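Local coordinates for member of DUF4221 family (Bacteroides vulgatus, PDB 3S9J), which is of unknown function but folds as a six-bladed beta-propeller and is probably made as a lipoprotein, at residues E253-N256 against A257-K260; K320-G323 against K324-Y328; S331-R335 against E336-I340. All blocks are in the same frame, centred on the assembly; numbering follows the deposited sequence. Where two conformers were deposited one is given.

Contact 1: E253-N256 against A257-K260; sequences EGIN and AIIK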
loop_
_atom_site.group_PDB
_atom_site.type_symbol
_atom_site.label_atom_id
_atom_site.label_comp_id
_atom_site.label_asym_id
_atom_site.label_seq_id
_atom_site.Cartn_x
_atom_site.Cartn_y
_atom_site.Cartn_z
ATOM N N GLU A 253 -16.160 11.416 -18.557
ATOM C CA GLU A 253 -15.270 12.568 -18.784
ATOM C C GLU A 253 -14.004 12.120 -19.510
ATOM O O GLU A 253 -13.275 12.953 -20.045
ATOM C CB GLU A 253 -14.853 13.270 -17.481
ATOM C CG GLU A 253 -15.918 14.136 -16.854
ATOM C CD GLU A 253 -15.424 14.937 -15.635
ATOM O OE1 GLU A 253 -14.192 15.000 -15.372
ATOM O OE2 GLU A 253 -16.294 15.520 -14.940
ATOM N N GLY A 254 -13.741 10.818 -19.521
ATOM C CA GLY A 254 -12.609 10.288 -20.257
ATOM C C GLY A 254 -11.298 10.492 -19.529
ATOM O O GLY A 254 -11.216 10.290 -18.312
ATOM N N ILE A 255 -10.257 10.852 -20.275
ATOM C CA ILE A 255 -8.926 10.906 -19.718
ATOM C C ILE A 255 -8.798 12.042 -18.659
ATOM O O ILE A 255 -8.006 11.921 -17.745
ATOM C CB ILE A 255 -7.837 11.051 -20.826
ATOM C CG1 ILE A 255 -6.468 10.686 -20.287
ATOM C CG2 ILE A 255 -7.852 12.464 -21.479
ATOM C CD1 ILE A 255 -6.294 9.247 -19.824
ATOM N N ASN A 256 -9.602 13.088 -18.805
ATOM C CA ASN A 256 -9.656 14.242 -17.914
ATOM C C ASN A 256 -9.915 13.801 -16.452
ATOM O O ASN A 256 -9.333 14.309 -15.482
ATOM C CB ASN A 256 -10.776 15.181 -18.412
ATOM C CG ASN A 256 -10.697 15.484 -19.943
ATOM O OD1 ASN A 256 -10.248 16.559 -20.331
ATOM N ND2 ASN A 256 -11.161 14.543 -20.794
ATOM N N ALA A 257 -10.827 12.828 -16.311
ATOM C CA ALA A 257 -11.137 12.278 -14.984
ATOM C C ALA A 257 -9.923 11.623 -14.325
ATOM O O ALA A 257 -9.700 11.766 -13.118
ATOM C CB ALA A 257 -12.300 11.295 -15.068
ATOM N N ILE A 258 -9.123 10.909 -15.120
ATOM C CA ILE A 258 -7.936 10.241 -14.668
ATOM C C ILE A 258 -6.838 11.284 -14.339
ATOM O O ILE A 258 -6.142 11.163 -13.333
ATOM C CB ILE A 258 -7.395 9.272 -15.773
ATOM C CG1 ILE A 258 -8.459 8.204 -16.141
ATOM C CG2 ILE A 258 -6.094 8.630 -15.381
ATOM C CD1 ILE A 258 -9.194 7.645 -14.976
ATOM N N ILE A 259 -6.714 12.284 -15.204
ATOM C CA ILE A 259 -5.692 13.324 -15.018
ATOM C C ILE A 259 -5.937 14.084 -13.691
ATOM O O ILE A 259 -5.002 14.286 -12.918
ATOM C CB ILE A 259 -5.662 14.272 -16.202
ATOM C CG1 ILE A 259 -5.042 13.554 -17.423
ATOM C CG2 ILE A 259 -4.792 15.526 -15.873
ATOM C CD1 ILE A 259 -5.284 14.268 -18.745
ATOM N N LYS A 260 -7.188 14.423 -13.446
ATOM C CA LYS A 260 -7.561 15.194 -12.252
ATOM C C LYS A 260 -7.190 14.427 -11.006
ATOM O O LYS A 260 -6.582 14.976 -10.082
ATOM C CB LYS A 260 -9.030 15.569 -12.271
ATOM C CG LYS A 260 -9.331 16.739 -13.197
ATOM C CD LYS A 260 -10.731 17.262 -13.055
ATOM C CE LYS A 260 -11.765 16.320 -13.648
ATOM N NZ LYS A 260 -13.067 17.023 -13.946
#

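Contact 2: K320-G323 against K324-Y328; sequences KFPG and KKYFY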
loop_
_atom_site.group_PDB
_atom_site.type_symbol
_atom_site.label_atom_id
_atom_site.label_comp_id
_atom_site.label_asym_id
_atom_site.label_seq_id
_atom_site.Cartn_x
_atom_site.Cartn_y
_atom_site.Cartn_z
ATOM N N LYS A 320 7.922 18.291 4.639
ATOM C CA LYS A 320 7.656 18.409 3.198
ATOM C C LYS A 320 8.888 17.919 2.436
ATOM O O LYS A 320 10.022 18.085 2.883
ATOM C CB LYS A 320 7.335 19.876 2.846
ATOM C CG LYS A 320 6.537 20.114 1.548
ATOM C CD LYS A 320 5.708 21.430 1.676
ATOM C CE LYS A 320 5.720 22.289 0.425
ATOM N NZ LYS A 320 5.239 21.575 -0.791
ATOM N N PHE A 321 8.649 17.277 1.303
ATOM C CA PHE A 321 9.701 16.721 0.476
ATOM C C PHE A 321 9.612 17.269 -0.928
ATOM O O PHE A 321 8.518 17.528 -1.448
ATOM C CB PHE A 321 9.576 15.198 0.402
ATOM C CG PHE A 321 9.811 14.506 1.714
ATOM C CD1 PHE A 321 8.811 14.429 2.667
ATOM C CD2 PHE A 321 11.018 13.902 1.982
ATOM C CE1 PHE A 321 9.019 13.801 3.867
ATOM C CE2 PHE A 321 11.217 13.262 3.192
ATOM C CZ PHE A 321 10.210 13.218 4.127
ATOM N N PRO A 322 10.775 17.427 -1.574
ATOM C CA PRO A 322 10.771 17.908 -2.954
ATOM C C PRO A 322 10.348 16.859 -3.946
ATOM O O PRO A 322 10.366 15.663 -3.642
ATOM C CB PRO A 322 12.238 18.301 -3.180
ATOM C CG PRO A 322 12.988 17.332 -2.302
ATOM C CD PRO A 322 12.141 17.183 -1.072
ATOM N N GLY A 323 9.969 17.286 -5.143
ATOM C CA GLY A 323 9.789 16.356 -6.251
ATOM C C GLY A 323 11.140 15.980 -6.867
ATOM O O GLY A 323 12.172 16.508 -6.453
ATOM N N LYS A 324 11.099 15.104 -7.871
ATOM C CA LYS A 324 12.247 14.725 -8.702
ATOM C C LYS A 324 13.381 14.079 -7.897
ATOM O O LYS A 324 14.536 14.139 -8.283
ATOM C CB LYS A 324 12.755 15.917 -9.534
ATOM C CG LYS A 324 11.827 16.273 -10.705
ATOM C CD LYS A 324 12.455 17.284 -11.628
ATOM C CE LYS A 324 12.790 18.561 -10.865
ATOM N NZ LYS A 324 11.542 19.328 -10.480
ATOM N N LYS A 325 13.027 13.443 -6.776
ATOM C CA LYS A 325 14.046 12.869 -5.899
ATOM C C LYS A 325 13.652 11.515 -5.334
ATOM O O LYS A 325 14.465 10.579 -5.375
ATOM C CB LYS A 325 14.348 13.825 -4.744
ATOM C CG LYS A 325 15.532 13.360 -3.883
ATOM C CD LYS A 325 16.055 14.446 -2.931
ATOM C CE LYS A 325 17.322 13.910 -2.216
ATOM N NZ LYS A 325 17.831 14.869 -1.222
ATOM N N TYR A 326 12.434 11.399 -4.815
ATOM C CA TYR A 326 11.988 10.182 -4.178
ATOM C C TYR A 326 10.957 9.432 -4.999
ATOM O O TYR A 326 10.212 10.019 -5.799
ATOM C CB TYR A 326 11.376 10.505 -2.801
ATOM C CG TYR A 326 12.355 11.185 -1.907
ATOM C CD1 TYR A 326 13.323 10.453 -1.221
ATOM C CD2 TYR A 326 12.338 12.565 -1.743
ATOM C CE1 TYR A 326 14.252 11.081 -0.406
ATOM C CE2 TYR A 326 13.266 13.198 -0.926
ATOM C CZ TYR A 326 14.209 12.452 -0.270
ATOM O OH TYR A 326 15.149 13.062 0.507
ATOM N N PHE A 327 10.907 8.118 -4.789
ATOM C CA PHE A 327 9.880 7.270 -5.346
ATOM C C PHE A 327 9.111 6.742 -4.128
ATOM O O PHE A 327 9.406 5.652 -3.595
ATOM C CB PHE A 327 10.480 6.142 -6.202
ATOM C CG PHE A 327 9.458 5.438 -7.029
ATOM C CD1 PHE A 327 9.134 5.909 -8.304
ATOM C CD2 PHE A 327 8.734 4.379 -6.521
ATOM C CE1 PHE A 327 8.135 5.278 -9.071
ATOM C CE2 PHE A 327 7.754 3.768 -7.290
ATOM C CZ PHE A 327 7.454 4.225 -8.547
ATOM N N TYR A 328 8.177 7.562 -3.625
ATOM C CA TYR A 328 7.566 7.269 -2.328
ATOM C C TYR A 328 6.594 6.100 -2.368
ATOM O O TYR A 328 6.216 5.609 -1.301
ATOM C CB TYR A 328 6.916 8.516 -1.706
ATOM C CG TYR A 328 5.834 9.164 -2.533
ATOM C CD1 TYR A 328 4.546 8.617 -2.562
ATOM C CD2 TYR A 328 6.076 10.297 -3.273
ATOM C CE1 TYR A 328 3.532 9.184 -3.330
ATOM C CE2 TYR A 328 5.050 10.905 -4.024
ATOM C CZ TYR A 328 3.795 10.351 -4.056
ATOM O OH TYR A 328 2.782 10.887 -4.803
HETATM O O HOH W 1 10.522 13.371 -5.063
#

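Contact 3: S331-R335 against E336-I340; sequences SFVGR and EGLYI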
loop_
_atom_site.group_PDB
_atom_site.type_symbol
_atom_site.label_atom_id
_atom_site.label_comp_id
_atom_site.label_asym_id
_atom_site.label_seq_id
_atom_site.Cartn_x
_atom_site.Cartn_y
_atom_site.Cartn_z
ATOM N N SER A 331 8.143 2.656 -0.149
ATOM C CA SER A 331 8.503 3.087 1.197
ATOM C C SER A 331 8.257 1.916 2.155
ATOM O O SER A 331 7.380 1.089 1.901
ATOM C CB SER A 331 7.678 4.313 1.631
ATOM O OG SER A 331 8.036 5.446 0.862
ATOM N N PHE A 332 9.045 1.850 3.221
ATOM C CA PHE A 332 8.830 0.863 4.278
ATOM C C PHE A 332 9.401 1.336 5.592
ATOM O O PHE A 332 10.296 2.192 5.642
ATOM C CB PHE A 332 9.435 -0.491 3.913
ATOM C CG PHE A 332 10.953 -0.550 3.961
ATOM C CD1 PHE A 332 11.709 -0.258 2.818
ATOM C CD2 PHE A 332 11.632 -0.951 5.107
ATOM C CE1 PHE A 332 13.088 -0.322 2.828
ATOM C CE2 PHE A 332 13.042 -1.015 5.130
ATOM C CZ PHE A 332 13.769 -0.709 3.982
ATOM N N VAL A 333 8.869 0.798 6.677
ATOM C CA VAL A 333 9.428 1.100 8.003
ATOM C C VAL A 333 10.356 -0.046 8.386
ATOM O O VAL A 333 9.949 -1.213 8.370
ATOM C CB VAL A 333 8.340 1.229 9.061
ATOM C CG1 VAL A 333 8.978 1.475 10.486
ATOM C CG2 VAL A 333 7.364 2.365 8.693
ATOM N N GLY A 334 11.603 0.293 8.703
ATOM C CA GLY A 334 12.597 -0.638 9.216
ATOM C C GLY A 334 12.919 -0.348 10.664
ATOM O O GLY A 334 12.405 0.606 11.244
ATOM N N ARG A 335 13.793 -1.158 11.248
ATOM C CA ARG A 335 14.236 -0.914 12.638
ATOM C C ARG A 335 14.710 0.511 12.882
ATOM O O ARG A 335 14.396 1.088 13.920
ATOM C CB ARG A 335 15.346 -1.886 13.015
ATOM C CG ARG A 335 14.897 -3.329 13.126
ATOM C CD ARG A 335 16.136 -4.232 13.279
ATOM N NE ARG A 335 15.765 -5.619 13.484
ATOM C CZ ARG A 335 16.613 -6.600 13.802
ATOM N NH1 ARG A 335 17.909 -6.376 13.950
ATOM N NH2 ARG A 335 16.146 -7.816 13.986
ATOM N N GLU A 336 15.465 1.084 11.939
ATOM C CA GLU A 336 16.099 2.384 12.122
ATOM C C GLU A 336 15.225 3.588 11.799
ATOM O O GLU A 336 15.541 4.732 12.202
ATOM C CB GLU A 336 17.375 2.469 11.290
ATOM C CG GLU A 336 18.502 1.532 11.755
ATOM C CD GLU A 336 18.916 1.752 13.206
ATOM O OE1 GLU A 336 18.905 2.903 13.695
ATOM O OE2 GLU A 336 19.238 0.754 13.867
ATOM N N GLY A 337 14.164 3.356 11.037
ATOM C CA GLY A 337 13.254 4.444 10.682
ATOM C C GLY A 337 12.411 4.201 9.447
ATOM O O GLY A 337 12.196 3.053 9.035
ATOM N N LEU A 338 11.957 5.307 8.856
ATOM C CA LEU A 338 11.142 5.289 7.648
ATOM C C LEU A 338 12.016 5.392 6.430
ATOM O O LEU A 338 12.756 6.394 6.239
ATOM C CB LEU A 338 10.141 6.450 7.663
ATOM C CG LEU A 338 9.275 6.669 6.414
ATOM C CD1 LEU A 338 8.379 5.455 6.136
ATOM C CD2 LEU A 338 8.471 7.975 6.535
ATOM N N TYR A 339 11.957 4.363 5.597
ATOM C CA TYR A 339 12.765 4.325 4.402
ATOM C C TYR A 339 11.929 4.705 3.194
ATOM O O TYR A 339 10.869 4.140 2.971
ATOM C CB TYR A 339 13.359 2.951 4.182
ATOM C CG TYR A 339 14.446 2.567 5.172
ATOM C CD1 TYR A 339 14.121 2.011 6.396
ATOM C CD2 TYR A 339 15.781 2.684 4.848
ATOM C CE1 TYR A 339 15.110 1.616 7.303
ATOM C CE2 TYR A 339 16.789 2.278 5.761
ATOM C CZ TYR A 339 16.430 1.754 6.984
ATOM O OH TYR A 339 17.394 1.330 7.897
ATOM N N ILE A 340 12.448 5.647 2.400
ATOM C CA ILE A 340 11.778 6.118 1.198
ATOM C C ILE A 340 12.748 5.971 0.059
ATOM O O ILE A 340 13.897 6.468 0.124
ATOM C CB ILE A 340 11.301 7.586 1.322
ATOM C CG1 ILE A 340 10.479 7.787 2.599
ATOM C CG2 ILE A 340 10.505 8.051 0.055
ATOM C CD1 ILE A 340 9.983 9.236 2.800
#

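Contact 1: E253-N256 against A257-K260
The flat carboxylate of E253 is met on its syn side by the ammonium group of K260: NZ lies 2.7 Å from OE1 of E253 and 20° out of the carboxylate plane. This is a salt bridge as well as a hydrogen bond, and it leans on OE1 far more than on OE2. The second flat group is the side-chain amide of N256, which, in the conformer given of the two deposited, turns back to donate from ND2 to the backbone O of E253; that oxygen sits 29° out of the amide plane, so the bond is tilted. The two side chains of the salt bridge cross at about a right angle. E253 runs out extended, whereas K260 bends at chi3 (-73°), which carries its chain past the carbonyl of N256, with CG 3.3 Å from the O of N256, and brings NZ round to the acid. Here the chain enters helix 255-263, in a propeller whose regular structure is otherwise beta strand, and the link from E253 to K260 spans its first turns. G254 has a positive phi at the entrance, and its O receives only a weak bond from A257 N. Regular helical bonding then follows: I259 N donates to I255 O at 2.9 Å, and K260 N to N256 O at 3.0 Å. Beside the salt bridge, the methyl of A257 packs 4.0 Å from CB of E253. A different flank of the helix is apolar. With CG1 of I255 anti to its backbone N, CG1 of I255 lies 4.1 Å from CD1 of I259, and CD1 of I255 lies 4.2 Å from CB of I258. Y296 touches I255 and I258, and L289 and P295 touch I259.

Contact 2: K320-G323 against K324-Y328
F321 turns the edge of its ring toward the face of Y326 in a T-shaped pair, with centroids 5.6 Å apart and planes at 89°. The closest atoms are CD2 of F321 and CE2 of Y326, 3.7 Å apart. Both side chains adopt the same first torsion, with CG beside the backbone N and opposite the carbonyl carbon, and each CB points toward the other segment, so the rings converge within the bend. K325 takes another course: its chi1 (-173°) sets CG over one face of the Y326 ring, toward its rim, 3.7 Å above the plane, and the extended chain then leads the end away. The bend is the link between two propeller blades, running from the outermost strand of one, 315-321, to strand 327-334 of the next, and K324 turns it in a left-handed backbone conformation. Water 1 bridges its two arms: it lies 2.7 Å from P322 O, a possible acceptor, and accepts from Y326 N at 2.8 Å. The ring of P322 flanks the aromatic pair, its CD 4.1 Å from CE2 of Y326. Beyond the bend, F321 stacks on F304 and meets F360 edge to face.

Contact 3: S331-R335 against E336-I340
F332 and Y339 exchange two backbone hydrogen bonds, Y339 N to F332 O at 2.7 Å and F332 N to Y339 O at 2.9 Å, making them a hydrogen-bonded antiparallel pair. Nearer the turn, G334 N donates to G337 O at 2.8 Å. The return bond, from G337 N to G334 O, is long and bent, with the donor well above the carbonyl plane. R335 and E336 form the type I turn that links the strands. The charged ends of these turn residues lead away from the hairpin: R335 to a salt bridge with E35, and E336 to K361 and K14. The side chains of F332 and Y339 share one face of the sheet. F332 takes the tight rotamer in which CG stands between the backbone N and the carbonyl carbon (chi1 72°), and this swings its ring across toward the neighbouring strand. The two ring planes are within 7° of parallel but slid apart, with centroids 4.7 Å apart. The slide brings CB of Y339 over the face of F332 in a CH-pi contact, 3.7 Å from the ring centroid, and CE2 of F332 to 3.5 Å from CD1 of Y339. Further along, the Y339 ring lies beside G334, its CE1 3.9 Å from the glycine CA. On the other face V333 and L338 cross at about a right angle, CG2 of V333 lying 4.1 Å from CD1 of L338, and I340 packs against S331, whose OG bonds to the backbone O of Y328. That second face lies against strands 266-273 and 278-284 of the preceding blade, whereas F332 meets F357 edge to face. Within its own blade, strand 337-341 runs between strand 327-334 and strand 354-364.

How the contacts relate
The three contacts follow one another along the chain as it completes the propeller: contact 1 precedes strand 266-273 of one blade, contact 2 leaves that blade, and contact 3 forms the hairpin of the closing blade, which strand 8-19 completes. Contacts 2 and 3 share strand 327-334; their centres are about 15 Å apart and I340 joins them, with CG2 3.9 Å from CB of Y326. Contact 1 stands apart, its centre about 24 and 34 Å from theirs. The sodium sites at D21, T24 and N353 and at Y52 and L70 use none of these residues. Probably from crystallisation, a glycerol hydrogen-bonds to Y326 O and Y328 N, and a formic acid lies about 4 Å from the I259 side chain.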